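Periplasmic oligopeptide-binding protein (Burkholderia pseudomallei, PDB 3ZS6) probably binds oligopeptides in the periplasm and hands them to an ABC transporter for uptake into the cell. Local coordinates at residues D185-P188 with N189-I192; I216-D219 with E220-L223; R41-A44 with S45-V49. One frame throughout, in Å; residues are numbered along the deposited sequence.

Interaction 1: D185-P188 with N189-I192; sequences DWQP and NNRI
A beta hairpin with a classic beta bulge beside its turn joins strand 181-187 to strand 191-196, and at its end Asp-185 meets Arg-191 while Trp-186 meets Ile-192. Asn-190 and Arg-191 together stand opposite Gln-187, whose carbonyl O accepts from Asn-190 N at 2.8 Å and from Arg-191 N at 2.9 Å. In return Gln-187 N donates to Arg-191 O at 2.7 Å. On the sheet face of Gln-187 and Arg-191, Asp-185 OD2 takes two donors. Gln-187 NE2 reaches its syn lone pair at 2.8 Å, and Arg-191 NH1 comes in on the anti side, also at 2.8 Å, in a salt bridge whose guanidinium plane stands 90° from the carboxylate. The arginine chain bends at chi2 and chi3 (125° and 96°), which carries NH1 across to the aspartate on the partner strand. On the other face, Ile-192 CD1 lies over the five-membered ring of Trp-186, 3.8 Å from its centroid, a CH-pi contact, and the indole NE1 is bound by Glu-14. One carboxylate oxygen thus draws an amide and a cation together, which would probably favour the charged form of Asp-185, while the indole face supplies the apolar half of the contact.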
loop_
_atom_site.group_PDB
_atom_site.type_symbol
_atom_site.label_atom_id
_atom_site.label_comp_id
_atom_site.label_asym_id
_atom_site.label_seq_id
_atom_site.Cartn_x
_atom_site.Cartn_y
_atom_site.Cartn_z
ATOM N N ASP A 185 10.099 14.739 -16.917
ATOM C CA ASP A 185 8.939 14.644 -17.801
ATOM C C ASP A 185 7.832 13.825 -17.144
ATOM O O ASP A 185 8.097 12.828 -16.463
ATOM C CB ASP A 185 9.343 14.022 -19.146
ATOM C CG ASP A 185 8.253 14.143 -20.208
ATOM O OD1 ASP A 185 7.501 15.146 -20.196
ATOM O OD2 ASP A 185 8.154 13.231 -21.061
ATOM N N TRP A 186 6.595 14.267 -17.338
ATOM C CA TRP A 186 5.435 13.544 -16.846
ATOM C C TRP A 186 4.335 13.608 -17.897
ATOM O O TRP A 186 3.636 14.615 -18.007
ATOM C CB TRP A 186 4.940 14.151 -15.531
ATOM C CG TRP A 186 3.775 13.417 -14.913
ATOM C CD1 TRP A 186 3.159 12.292 -15.393
ATOM C CD2 TRP A 186 3.080 13.766 -13.701
ATOM N NE1 TRP A 186 2.132 11.916 -14.553
ATOM C CE2 TRP A 186 2.068 12.800 -13.505
ATOM C CE3 TRP A 186 3.224 14.795 -12.761
ATOM C CZ2 TRP A 186 1.199 12.837 -12.410
ATOM C CZ3 TRP A 186 2.366 14.824 -11.666
ATOM C CH2 TRP A 186 1.365 13.847 -11.502
ATOM N N GLN A 187 4.200 12.543 -18.682
ATOM C CA GLN A 187 3.091 12.437 -19.625
ATOM C C GLN A 187 2.146 11.347 -19.141
ATOM O O GLN A 187 2.476 10.161 -19.208
ATOM C CB GLN A 187 3.597 12.121 -21.036
ATOM C CG GLN A 187 4.583 13.148 -21.587
ATOM C CD GLN A 187 5.048 12.810 -22.996
ATOM O OE1 GLN A 187 4.253 12.413 -23.850
ATOM N NE2 GLN A 187 6.346 12.951 -23.237
ATOM N N PRO A 188 0.966 11.744 -18.644
ATOM C CA PRO A 188 0.047 10.790 -18.006
ATOM C C PRO A 188 -0.297 9.622 -18.921
ATOM O O PRO A 188 -0.582 9.831 -20.095
ATOM C CB PRO A 188 -1.193 11.643 -17.719
ATOM C CG PRO A 188 -0.644 13.024 -17.536
ATOM C CD PRO A 188 0.466 13.127 -18.563
ATOM N N ASN A 189 -0.255 8.407 -18.383
ATOM C CA ASN A 189 -0.550 7.204 -19.160
ATOM C C ASN A 189 0.468 6.929 -20.253
ATOM O O ASN A 189 0.250 6.094 -21.129
ATOM C CB ASN A 189 -1.943 7.283 -19.770
ATOM C CG ASN A 189 -3.023 7.178 -18.733
ATOM O OD1 ASN A 189 -3.812 8.104 -18.544
ATOM N ND2 ASN A 189 -3.061 6.049 -18.037
ATOM N N ASN A 190 1.569 7.661 -20.222
ATOM C CA ASN A 190 2.609 7.487 -21.216
ATOM C C ASN A 190 3.938 7.203 -20.542
ATOM O O ASN A 190 4.441 6.087 -20.600
ATOM C CB ASN A 190 2.707 8.719 -22.113
ATOM C CG ASN A 190 3.678 8.532 -23.258
ATOM O OD1 ASN A 190 4.546 7.666 -23.214
ATOM N ND2 ASN A 190 3.531 9.342 -24.295
ATOM N N ARG A 191 4.497 8.214 -19.889
ATOM C CA ARG A 191 5.756 8.029 -19.189
ATOM C C ARG A 191 6.038 9.110 -18.164
ATOM O O ARG A 191 5.524 10.234 -18.252
ATOM C CB ARG A 191 6.906 7.989 -20.196
ATOM C CG ARG A 191 6.898 9.174 -21.138
ATOM C CD ARG A 191 8.214 9.920 -21.125
ATOM N NE ARG A 191 9.102 9.513 -22.205
ATOM C CZ ARG A 191 9.886 10.354 -22.879
ATOM N NH1 ARG A 191 9.881 11.649 -22.589
ATOM N NH2 ARG A 191 10.672 9.903 -23.848
ATOM N N ILE A 192 6.859 8.744 -17.184
ATOM C CA ILE A 192 7.471 9.692 -16.271
ATOM C C ILE A 192 8.983 9.498 -16.350
ATOM O O ILE A 192 9.470 8.370 -16.302
ATOM C CB ILE A 192 6.983 9.488 -14.832
ATOM C CG1 ILE A 192 5.671 10.239 -14.609
ATOM C CG2 ILE A 192 8.052 9.949 -13.823
ATOM C CD1 ILE A 192 5.005 9.937 -13.274
#

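Interaction 2: I216-D219 with E220-L223; sequences IEND and ETAL
Asn-218 OD1 lies 2.9 Å from Thr-221 N and equally close to Glu-220 N, and the first of these pairs is a capping hydrogen bond. It is a worked example of the N-cap: Asn-218 stands immediately before helix 219-227 and lends its side-chain oxygen to a backbone N-H that has no earlier turn to bond with. The N-H of Thr-221 reaches OD1 in the carbonyl plane, on a lone pair, with an angle at the hydrogen of 156°. The side-chain torsion makes this possible. With CG opposite the backbone N (chi1 -175°), the amide turns forward over the first helical turn, and OD1 also comes against Glu-220 CB.

The main chain of the cap takes part as well. Asn-218 O accepts from Ala-222 N at 3.0 Å, and Asp-219 O accepts from Leu-223 N at 2.9 Å, so regular i to i+4 bonding begins at the cap residue itself. Asp-219 directs its CB away from the following turn, and its backbone N hydrogen-bonds to the side chain of Asp-359, at the start of helix 359-376. The positive end of the helix dipole would probably favour acceptors such as Asn-218 OD1 here.

Beside the polar cap lies a small apolar patch, in which Ile-216, the first residue after strand 210-215, turns its side chain toward the helix. Its CG2 branch approaches Thr-221 CG2 at 4.0 Å, the two side chains crossing at about a right angle, and the same methyl lies 4.1 Å from Ala-222 CB.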
loop_
_atom_site.group_PDB
_atom_site.type_symbol
_atom_site.label_atom_id
_atom_site.label_comp_id
_atom_site.label_asym_id
_atom_site.label_seq_id
_atom_site.Cartn_x
_atom_site.Cartn_y
_atom_site.Cartn_z
ATOM N N ILE A 216 1.983 0.431 -17.546
ATOM C CA ILE A 216 1.535 -0.619 -18.458
ATOM C C ILE A 216 0.549 -1.503 -17.703
ATOM O O ILE A 216 0.928 -2.181 -16.743
ATOM C CB ILE A 216 2.717 -1.501 -18.901
ATOM C CG1 ILE A 216 3.846 -0.645 -19.491
ATOM C CG2 ILE A 216 2.258 -2.560 -19.900
ATOM C CD1 ILE A 216 3.559 -0.136 -20.890
ATOM N N GLU A 217 -0.705 -1.517 -18.139
ATOM C CA GLU A 217 -1.752 -2.186 -17.383
ATOM C C GLU A 217 -1.713 -3.696 -17.554
ATOM O O GLU A 217 -2.054 -4.441 -16.640
ATOM C CB GLU A 217 -3.127 -1.642 -17.789
ATOM C CG GLU A 217 -3.270 -0.130 -17.581
ATOM C CD GLU A 217 -2.453 0.691 -18.585
ATOM O OE1 GLU A 217 -1.992 0.124 -19.603
ATOM O OE2 GLU A 217 -2.272 1.909 -18.354
ATOM N N ASN A 218 -1.288 -4.128 -18.736
ATOM C CA ASN A 218 -1.326 -5.529 -19.129
ATOM C C ASN A 218 0.027 -6.220 -18.919
ATOM O O ASN A 218 1.028 -5.832 -19.523
ATOM C CB ASN A 218 -1.743 -5.618 -20.598
ATOM C CG ASN A 218 -1.936 -7.045 -21.067
ATOM O OD1 ASN A 218 -0.971 -7.741 -21.385
ATOM N ND2 ASN A 218 -3.191 -7.488 -21.122
ATOM N N ASP A 219 0.055 -7.236 -18.060
ATOM C CA ASP A 219 1.313 -7.901 -17.713
ATOM C C ASP A 219 1.965 -8.603 -18.910
ATOM O O ASP A 219 3.190 -8.699 -18.992
ATOM C CB ASP A 219 1.104 -8.880 -16.556
ATOM C CG ASP A 219 0.714 -8.177 -15.260
ATOM O OD1 ASP A 219 1.452 -7.266 -14.831
ATOM O OD2 ASP A 219 -0.335 -8.531 -14.675
ATOM N N GLU A 220 1.148 -9.089 -19.838
ATOM C CA GLU A 220 1.677 -9.740 -21.033
ATOM C C GLU A 220 2.426 -8.760 -21.925
ATOM O O GLU A 220 3.500 -9.074 -22.440
ATOM C CB GLU A 220 0.571 -10.449 -21.820
ATOM C CG GLU A 220 0.457 -11.937 -21.512
ATOM C CD GLU A 220 1.649 -12.740 -22.022
ATOM O OE1 GLU A 220 2.450 -12.193 -22.813
ATOM O OE2 GLU A 220 1.779 -13.922 -21.633
ATOM N N THR A 221 1.853 -7.577 -22.107
ATOM C CA THR A 221 2.501 -6.513 -22.860
ATOM C C THR A 221 3.801 -6.105 -22.164
ATOM O O THR A 221 4.823 -5.874 -22.817
ATOM C CB THR A 221 1.585 -5.276 -22.976
ATOM O OG1 THR A 221 0.463 -5.586 -23.816
ATOM C CG2 THR A 221 2.344 -4.090 -23.556
ATOM N N ALA A 222 3.758 -6.024 -20.835
ATOM C CA ALA A 222 4.959 -5.733 -20.046
ATOM C C ALA A 222 6.043 -6.777 -20.304
ATOM O O ALA A 222 7.225 -6.445 -20.435
ATOM C CB ALA A 222 4.625 -5.681 -18.556
ATOM N N LEU A 223 5.626 -8.038 -20.380
ATOM C CA LEU A 223 6.551 -9.150 -20.616
ATOM C C LEU A 223 7.217 -9.030 -21.986
ATOM O O LEU A 223 8.426 -9.218 -22.119
ATOM C CB LEU A 223 5.812 -10.488 -20.490
ATOM C CG LEU A 223 6.599 -11.784 -20.715
ATOM C CD1 LEU A 223 7.791 -11.853 -19.779
ATOM C CD2 LEU A 223 5.695 -13.003 -20.528
#

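Interaction 3: R41-A44 with S45-V49; sequences RIDA and SGAVV
The Arg-41 guanidinium meets Val-49 CG2 obliquely, while OD1 of the Asp-43 carboxylate takes Ser-45 OG on its syn lone pair and the N-H groups of Ser-45 and Ala-47 from opposite faces. These groups belong to the tight hairpin between strands 40-42 and 48-60, turned by a type I beta turn from Asp-43 to Gly-46. OD1 lies 2.6 Å from Ser-45 OG, 2.7 Å from Ser-45 N and 3.2 Å from Ala-47 N. The aspartate CG sits between its own backbone N and carbonyl carbon (chi1 79°), folding the carboxylate over the turn. Its other oxygen, OD2, rests 3.6 Å from Val-49 CG1. Behind the turn, Asp-43 N donates to Ala-47 O at 2.9 Å, and Arg-41 and Val-49 exchange two backbone bonds. The sheet face of Ile-42 and Val-48, away from Arg-41 and Val-49, is apolar: Ile-42 CD1 touches Val-48 CG2 at 3.8 Å, and Ile-42 CG2 packs on Gly-46 CA at 3.6 Å. Positive phi at Gly-46 (99°) suits glycine. The charged end of Arg-41 pairs with Asp-501. Gathering a hydroxyl and two amides on one carboxylate oxygen would probably stabilise its negative charge, and the three bonds hold the turn in one shape.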
loop_
_atom_site.group_PDB
_atom_site.type_symbol
_atom_site.label_atom_id
_atom_site.label_comp_id
_atom_site.label_asym_id
_atom_site.label_seq_id
_atom_site.Cartn_x
_atom_site.Cartn_y
_atom_site.Cartn_z
ATOM N N ARG A 41 14.640 6.232 5.268
ATOM C CA ARG A 41 14.359 5.524 4.018
ATOM C C ARG A 41 14.298 4.021 4.282
ATOM O O ARG A 41 14.858 3.536 5.268
ATOM C CB ARG A 41 15.471 5.757 2.975
ATOM C CG ARG A 41 15.702 7.183 2.522
ATOM C CD ARG A 41 16.500 7.205 1.203
ATOM N NE ARG A 41 17.702 6.370 1.264
ATOM C CZ ARG A 41 17.886 5.247 0.570
ATOM N NH1 ARG A 41 16.948 4.804 -0.262
ATOM N NH2 ARG A 41 19.021 4.564 0.706
ATOM N N ILE A 42 13.648 3.284 3.387
ATOM C CA ILE A 42 13.756 1.824 3.373
ATOM C C ILE A 42 14.707 1.444 2.258
ATOM O O ILE A 42 14.463 1.791 1.099
ATOM C CB ILE A 42 12.413 1.139 3.092
ATOM C CG1 ILE A 42 11.353 1.600 4.099
ATOM C CG2 ILE A 42 12.585 -0.400 3.094
ATOM C CD1 ILE A 42 11.757 1.388 5.578
ATOM N N ASP A 43 15.799 0.755 2.594
ATOM C CA ASP A 43 16.814 0.445 1.584
ATOM C C ASP A 43 16.510 -0.860 0.846
ATOM O O ASP A 43 15.436 -1.445 1.013
ATOM C CB ASP A 43 18.243 0.460 2.168
ATOM C CG ASP A 43 18.595 -0.816 2.948
ATOM O OD1 ASP A 43 17.842 -1.819 2.897
ATOM O OD2 ASP A 43 19.658 -0.813 3.606
ATOM N N ALA A 44 17.452 -1.313 0.028
ATOM C CA ALA A 44 17.172 -2.432 -0.869
ATOM C C ALA A 44 16.865 -3.710 -0.093
ATOM O O ALA A 44 16.134 -4.577 -0.570
ATOM C CB ALA A 44 18.328 -2.644 -1.827
ATOM N N SER A 45 17.417 -3.813 1.112
ATOM C CA SER A 45 17.225 -4.994 1.942
ATOM C C SER A 45 15.929 -4.940 2.749
ATOM O O SER A 45 15.517 -5.943 3.332
ATOM C CB SER A 45 18.397 -5.151 2.914
ATOM O OG SER A 45 18.345 -4.130 3.901
ATOM N N GLY A 46 15.305 -3.769 2.806
ATOM C CA GLY A 46 14.120 -3.589 3.626
ATOM C C GLY A 46 14.439 -2.941 4.966
ATOM O O GLY A 46 13.547 -2.712 5.783
ATOM N N ALA A 47 15.715 -2.640 5.193
ATOM C CA ALA A 47 16.137 -1.991 6.435
ATOM C C ALA A 47 15.769 -0.502 6.465
ATOM O O ALA A 47 15.761 0.177 5.430
ATOM C CB ALA A 47 17.638 -2.174 6.650
ATOM N N VAL A 48 15.446 -0.008 7.657
ATOM C CA VAL A 48 15.186 1.411 7.856
ATOM C C VAL A 48 16.522 2.122 8.030
ATOM O O VAL A 48 17.244 1.834 8.975
ATOM C CB VAL A 48 14.324 1.658 9.115
ATOM C CG1 VAL A 48 13.938 3.123 9.212
ATOM C CG2 VAL A 48 13.080 0.791 9.086
ATOM N N VAL A 49 16.856 3.036 7.120
ATOM C CA VAL A 49 18.145 3.739 7.179
ATOM C C VAL A 49 17.953 5.256 7.184
ATOM O O VAL A 49 16.873 5.747 6.857
ATOM C CB VAL A 49 19.064 3.366 5.988
ATOM C CG1 VAL A 49 19.359 1.866 5.972
ATOM C CG2 VAL A 49 18.436 3.810 4.669
#

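In the fold
From the N terminus, interaction 3 comes first, turning strand 40-42 back into strand 48-60 at one border of an antiparallel sheet. Interaction 1 follows, closing the hairpin between strands 181-187 and 191-196 of a separate, mixed sheet. The chain then returns through strand 210-215, the neighbour of 191-196, and interaction 2 starts helix 219-227 directly after it. The three contacts are in series, none enclosing or crossing another. Interactions 1 and 2, with centres about 17 Å apart, touch loosely where Asn-189 packs near Glu-217. Interaction 3 stands apart, its nearest atoms about 17 Å from interaction 1 and about 21 Å from interaction 2.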